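Local coordinates for protein putative oxidoreductase (Jannaschia sp., PDB 3C24) that is a putative oxidoreductase that probably binds a nicotinamide dinucleotide cofactor in an N-terminal Rossmann-type domain and uses it in a redox reaction not yet established, at residues Arg26-Ile31 / Asp49-Met54; Leu98-Ala103 / Thr171-Val176. All blocks are in the same frame, centred on the assembly; numbering follows the deposited sequence. Where two conformers were deposited one is given.

Contact 1: Arg26-Ile31 / Asp49-Met54; sequences RITRKI and DRLQGM
Arg-29 lays its guanidinium group over the methyl end of Met-54, a selenomethionine in this crystal, and this pair makes up most of the contact. The Met-54 CE carbon sits over the centre of the guanidinium plane, 3.7 Å from Arg-29 CZ, and also touches the root of the same side chain, 3.6 Å from Arg-29 CB. One methyl thus fills the bend of the arginine. The bend comes from chi3 at -95°, which folds NE and CZ back across the Met-54 side chain after CG has left anti to the backbone N. At the far end, Arg-29 NH2 lies 3.9 Å from Met-54 CB.

A water at the edge of the guanidinium, in its plane, bridges the two residues. It accepts from Arg-29 NH2 at 3.1 Å and donates to Met-54 O at 2.7 Å, so the bridge helps fix the rotation of the group above the methyl.

Deeper in, Thr-28 CG2 meets Leu-51 CD2 at 4.0 Å, the two side chains crossing at about a right angle. Thr-28 OG1, beside its own backbone N, hydrogen-bonds instead to backbone carbonyls, chiefly Gly-24 O, with Ala-19 O sharing its one proton.

Helix 22-33 and the end of helix 45-53 pack here against the sheet: Thr-28 and Leu-51 both rest on Ala-40 of strand 37-41, and Thr-28 also touches Ile-16 of strand 13-17.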
# COMPACT_ATOMS: atom_id res chain seq x y z
N ARG A 26 9.75 -15.35 19.13
CA ARG A 26 9.86 -15.79 17.73
C ARG A 26 11.31 -15.98 17.31
O ARG A 26 11.66 -16.96 16.68
CB ARG A 26 9.18 -14.79 16.79
CG ARG A 26 7.64 -14.81 16.86
CD ARG A 26 7.08 -13.59 16.04
N ILE A 27 12.12 -14.99 17.64
CA ILE A 27 13.55 -15.04 17.28
C ILE A 27 14.32 -16.11 18.06
O ILE A 27 15.24 -16.75 17.55
CB ILE A 27 14.26 -13.65 17.32
CG1 ILE A 27 14.30 -13.04 18.70
CG2 ILE A 27 13.67 -12.70 16.30
CD1 ILE A 27 14.85 -11.58 18.66
N THR A 28 13.90 -16.32 19.31
CA THR A 28 14.50 -17.32 20.17
C THR A 28 14.23 -18.71 19.59
O THR A 28 15.12 -19.56 19.53
CB THR A 28 14.01 -17.19 21.62
OG1 THR A 28 14.37 -15.89 22.12
CG2 THR A 28 14.59 -18.25 22.49
N ARG A 29 12.99 -18.93 19.13
CA ARG A 29 12.64 -20.21 18.50
C ARG A 29 13.53 -20.43 17.26
O ARG A 29 14.07 -21.51 17.05
CB ARG A 29 11.17 -20.31 18.12
CG ARG A 29 10.85 -21.48 17.18
CD ARG A 29 9.34 -21.55 16.91
NE ARG A 29 8.74 -22.49 17.82
CZ ARG A 29 7.50 -22.42 18.30
NH1 ARG A 29 6.71 -21.41 17.97
NH2 ARG A 29 7.08 -23.35 19.14
N LYS A 30 13.72 -19.38 16.48
CA LYS A 30 14.56 -19.50 15.28
C LYS A 30 15.98 -19.91 15.64
O LYS A 30 16.58 -20.78 15.00
CB LYS A 30 14.61 -18.19 14.48
CG LYS A 30 13.31 -17.75 13.82
CD LYS A 30 13.02 -18.52 12.58
CE LYS A 30 11.78 -17.99 11.81
NZ LYS A 30 11.53 -18.64 10.47
N ILE A 31 16.54 -19.28 16.67
CA ILE A 31 17.90 -19.63 17.10
C ILE A 31 17.94 -21.03 17.67
O ILE A 31 18.84 -21.83 17.35
CB ILE A 31 18.47 -18.60 18.13
CG1 ILE A 31 18.65 -17.25 17.43
CG2 ILE A 31 19.80 -19.03 18.74
CD1 ILE A 31 19.61 -17.23 16.17
N ASP A 49 7.38 -18.85 31.12
CA ASP A 49 6.35 -19.85 30.86
C ASP A 49 6.18 -20.07 29.39
O ASP A 49 5.91 -21.17 28.91
CB ASP A 49 5.01 -19.42 31.43
CG ASP A 49 4.97 -19.43 32.95
OD1 ASP A 49 5.91 -19.92 33.62
OD2 ASP A 49 3.97 -18.93 33.49
N ARG A 50 6.31 -19.00 28.66
CA ARG A 50 6.12 -19.05 27.20
C ARG A 50 7.21 -19.93 26.59
O ARG A 50 6.92 -20.80 25.78
CB ARG A 50 6.11 -17.63 26.58
CG ARG A 50 5.93 -17.61 25.06
CD ARG A 50 5.82 -16.19 24.46
NE ARG A 50 4.55 -15.56 24.80
CZ ARG A 50 4.38 -14.55 25.66
NH1 ARG A 50 5.42 -13.97 26.26
NH2 ARG A 50 3.15 -14.11 25.88
N LEU A 51 8.44 -19.70 27.01
CA LEU A 51 9.58 -20.45 26.49
C LEU A 51 9.41 -21.91 26.86
O LEU A 51 9.61 -22.83 26.06
CB LEU A 51 10.90 -19.90 27.04
CG LEU A 51 11.24 -18.53 26.49
CD1 LEU A 51 12.45 -17.93 27.18
CD2 LEU A 51 11.48 -18.65 24.97
N GLN A 52 9.06 -22.15 28.11
CA GLN A 52 8.87 -23.53 28.54
C GLN A 52 7.86 -24.24 27.65
O GLN A 52 8.03 -25.40 27.29
CB GLN A 52 8.44 -23.61 29.99
CG GLN A 52 9.59 -23.43 30.95
N GLY A 53 6.82 -23.52 27.27
CA GLY A 53 5.73 -24.08 26.46
C GLY A 53 6.19 -24.42 25.06
O GLY A 53 5.57 -25.21 24.35
N MSE A 54 7.29 -23.81 24.67
CA MSE A 54 7.86 -24.01 23.33
C MSE A 54 8.99 -25.03 23.39
O MSE A 54 9.62 -25.34 22.37
CB MSE A 54 8.34 -22.68 22.78
CG MSE A 54 7.26 -21.70 22.62
SE MSE A 54 8.06 -19.91 22.45
CE MSE A 54 8.82 -20.09 20.89
O HOH W 1 9.73 -24.79 19.78

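Contact 2: Leu98-Ala103 / Thr171-Val176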
# COMPACT_ATOMS: atom_id res chain seq x y z
N LEU A 98 24.01 -6.97 19.55
CA LEU A 98 23.15 -6.86 18.40
C LEU A 98 21.83 -6.18 18.75
O LEU A 98 21.06 -6.63 19.59
CB LEU A 98 22.98 -8.26 17.81
CG LEU A 98 22.73 -8.41 16.30
CD1 LEU A 98 22.81 -9.90 15.87
CD2 LEU A 98 21.42 -7.77 15.94
N ILE A 99 21.67 -5.04 18.10
CA ILE A 99 20.50 -4.16 18.27
C ILE A 99 19.59 -4.31 17.06
O ILE A 99 20.03 -4.38 15.92
CB ILE A 99 20.86 -2.66 18.53
CG1 ILE A 99 22.09 -2.47 19.44
CG2 ILE A 99 19.69 -1.93 19.14
CD1 ILE A 99 23.43 -2.24 18.69
N LEU A 100 18.29 -4.35 17.33
CA LEU A 100 17.30 -4.65 16.31
C LEU A 100 16.61 -3.43 15.73
O LEU A 100 15.56 -3.56 15.07
CB LEU A 100 16.26 -5.61 16.92
CG LEU A 100 16.79 -6.91 17.56
CD1 LEU A 100 15.67 -7.89 18.05
CD2 LEU A 100 17.75 -7.60 16.60
N ASP A 101 17.14 -2.26 16.02
CA ASP A 101 16.59 -0.99 15.58
C ASP A 101 17.66 0.08 15.70
O ASP A 101 18.41 0.11 16.66
CB ASP A 101 15.36 -0.63 16.42
CG ASP A 101 14.55 0.51 15.82
OD1 ASP A 101 15.02 1.67 15.73
OD2 ASP A 101 13.39 0.24 15.45
N ALA A 102 17.75 0.92 14.68
CA ALA A 102 18.74 1.99 14.67
C ALA A 102 18.46 3.16 15.60
O ALA A 102 19.30 4.04 15.71
CB ALA A 102 18.93 2.56 13.23
N ALA A 103 17.26 3.22 16.19
CA ALA A 103 16.90 4.38 16.99
C ALA A 103 17.88 4.73 18.12
O ALA A 103 18.45 5.82 18.14
CB ALA A 103 15.43 4.24 17.55
N THR A 171 19.20 -15.76 10.37
CA THR A 171 18.66 -16.91 11.11
C THR A 171 17.41 -16.47 11.86
O THR A 171 16.37 -17.13 11.82
CB THR A 171 19.66 -17.47 12.12
OG1 THR A 171 20.89 -17.73 11.45
CG2 THR A 171 19.08 -18.71 12.85
N MSE A 172 17.49 -15.32 12.54
CA MSE A 172 16.35 -14.83 13.33
C MSE A 172 15.12 -14.46 12.53
O MSE A 172 13.96 -14.62 13.02
CB MSE A 172 16.77 -13.63 14.20
CG MSE A 172 17.79 -13.99 15.21
SE MSE A 172 18.12 -12.42 16.39
CE MSE A 172 18.71 -11.19 15.13
N TRP A 173 15.36 -14.03 11.30
CA TRP A 173 14.30 -13.47 10.47
C TRP A 173 14.04 -14.24 9.19
O TRP A 173 13.42 -13.72 8.25
CB TRP A 173 14.61 -12.00 10.13
CG TRP A 173 14.60 -11.12 11.36
CD1 TRP A 173 13.73 -11.19 12.37
CD2 TRP A 173 15.45 -9.98 11.62
NE1 TRP A 173 13.99 -10.21 13.29
CE2 TRP A 173 15.04 -9.45 12.86
CE3 TRP A 173 16.52 -9.38 10.95
CZ2 TRP A 173 15.65 -8.35 13.44
CZ3 TRP A 173 17.13 -8.26 11.53
CH2 TRP A 173 16.69 -7.77 12.77
N SER A 174 14.50 -15.50 9.19
CA SER A 174 14.33 -16.40 8.02
C SER A 174 12.85 -16.59 7.72
O SER A 174 12.05 -16.66 8.62
CB SER A 174 14.97 -17.77 8.23
OG SER A 174 14.32 -18.46 9.26
N PRO A 175 12.50 -16.77 6.44
CA PRO A 175 13.44 -16.83 5.32
C PRO A 175 13.78 -15.48 4.77
O PRO A 175 12.91 -14.65 4.54
CB PRO A 175 12.69 -17.70 4.29
CG PRO A 175 11.27 -17.49 4.59
CD PRO A 175 11.18 -17.34 6.07
N VAL A 176 15.08 -15.25 4.58
CA VAL A 176 15.59 -13.97 4.07
C VAL A 176 16.15 -14.16 2.69
O VAL A 176 16.98 -15.05 2.44
CB VAL A 176 16.71 -13.40 5.02
CG1 VAL A 176 17.38 -12.12 4.43
CG2 VAL A 176 16.17 -13.16 6.41
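This is a small apolar contact between the C-terminal end of a sheet strand and the end of a helix on one side of that sheet. Leu-98 and Leu-100 come from strand 96-99 and the loop after it; Met-172 and Trp-173 close helix 160-172, Trp-173 being the first residue to leave helical geometry.

Leu-100 does most of the touching on its side. Its CD2 methyl reaches the benzene part of the indole obliquely, 3.9 Å from Trp-173 CZ2 and 4.0 Å from Trp-173 CH2. The same methyl meets Met-172 CE, also at 4.0 Å, so one branch of the leucine is shared by two neighbouring residues of the helix end. Met-172 is a selenomethionine; with chi3 at -60° its chain bends at the selenium and directs CE toward the leucines. Leu-98 CD1 lies a little farther from Met-172 CE, at 4.4 Å.

The strand belongs to the parallel, Rossmann-like part of the sheet, where loops at the C-terminal strand ends commonly line the dinucleotide site. After Leu-100 a short turn leads into helix 103-107, and Asp-101 caps it: Asp-101 OD1 accepts from Ala-103 N at 2.8 Å through its anti lone pair, with an N-H...O angle of 156°. Carboxylates of Glu-191 and Asp-77 lie close to that of Asp-101.

Val-72 of strand 70-73 and Ile-27 of helix 22-33 each touch both Leu-100 and Met-172. On the other segment, the chain turns through a cis peptide before Pro-175 and enters strand 176-181.

Overall arrangement
The two contacts follow one another along the chain, and their centres lie 16 Å apart. Segment 26-31 joins them: it faces 49-54 with Thr-28 and Arg-29, and 171-176 with Ile-27, Lys-30 and Ile-31, Ile-27 also touching Leu-100. Lys-30 NZ probably donates to Ser-174 O at 2.8 Å, and Ile-31 CD1 packs on Thr-171 CG2 at 3.7 Å. The centre of contact 1 lies about 19 Å from the centre of the chain, that of contact 2 about 6 Å. A sulfate ion lies about 5 Å from the Trp-173 side chain; though perhaps only a crystallisation component, it may mark a pocket beside contact 2.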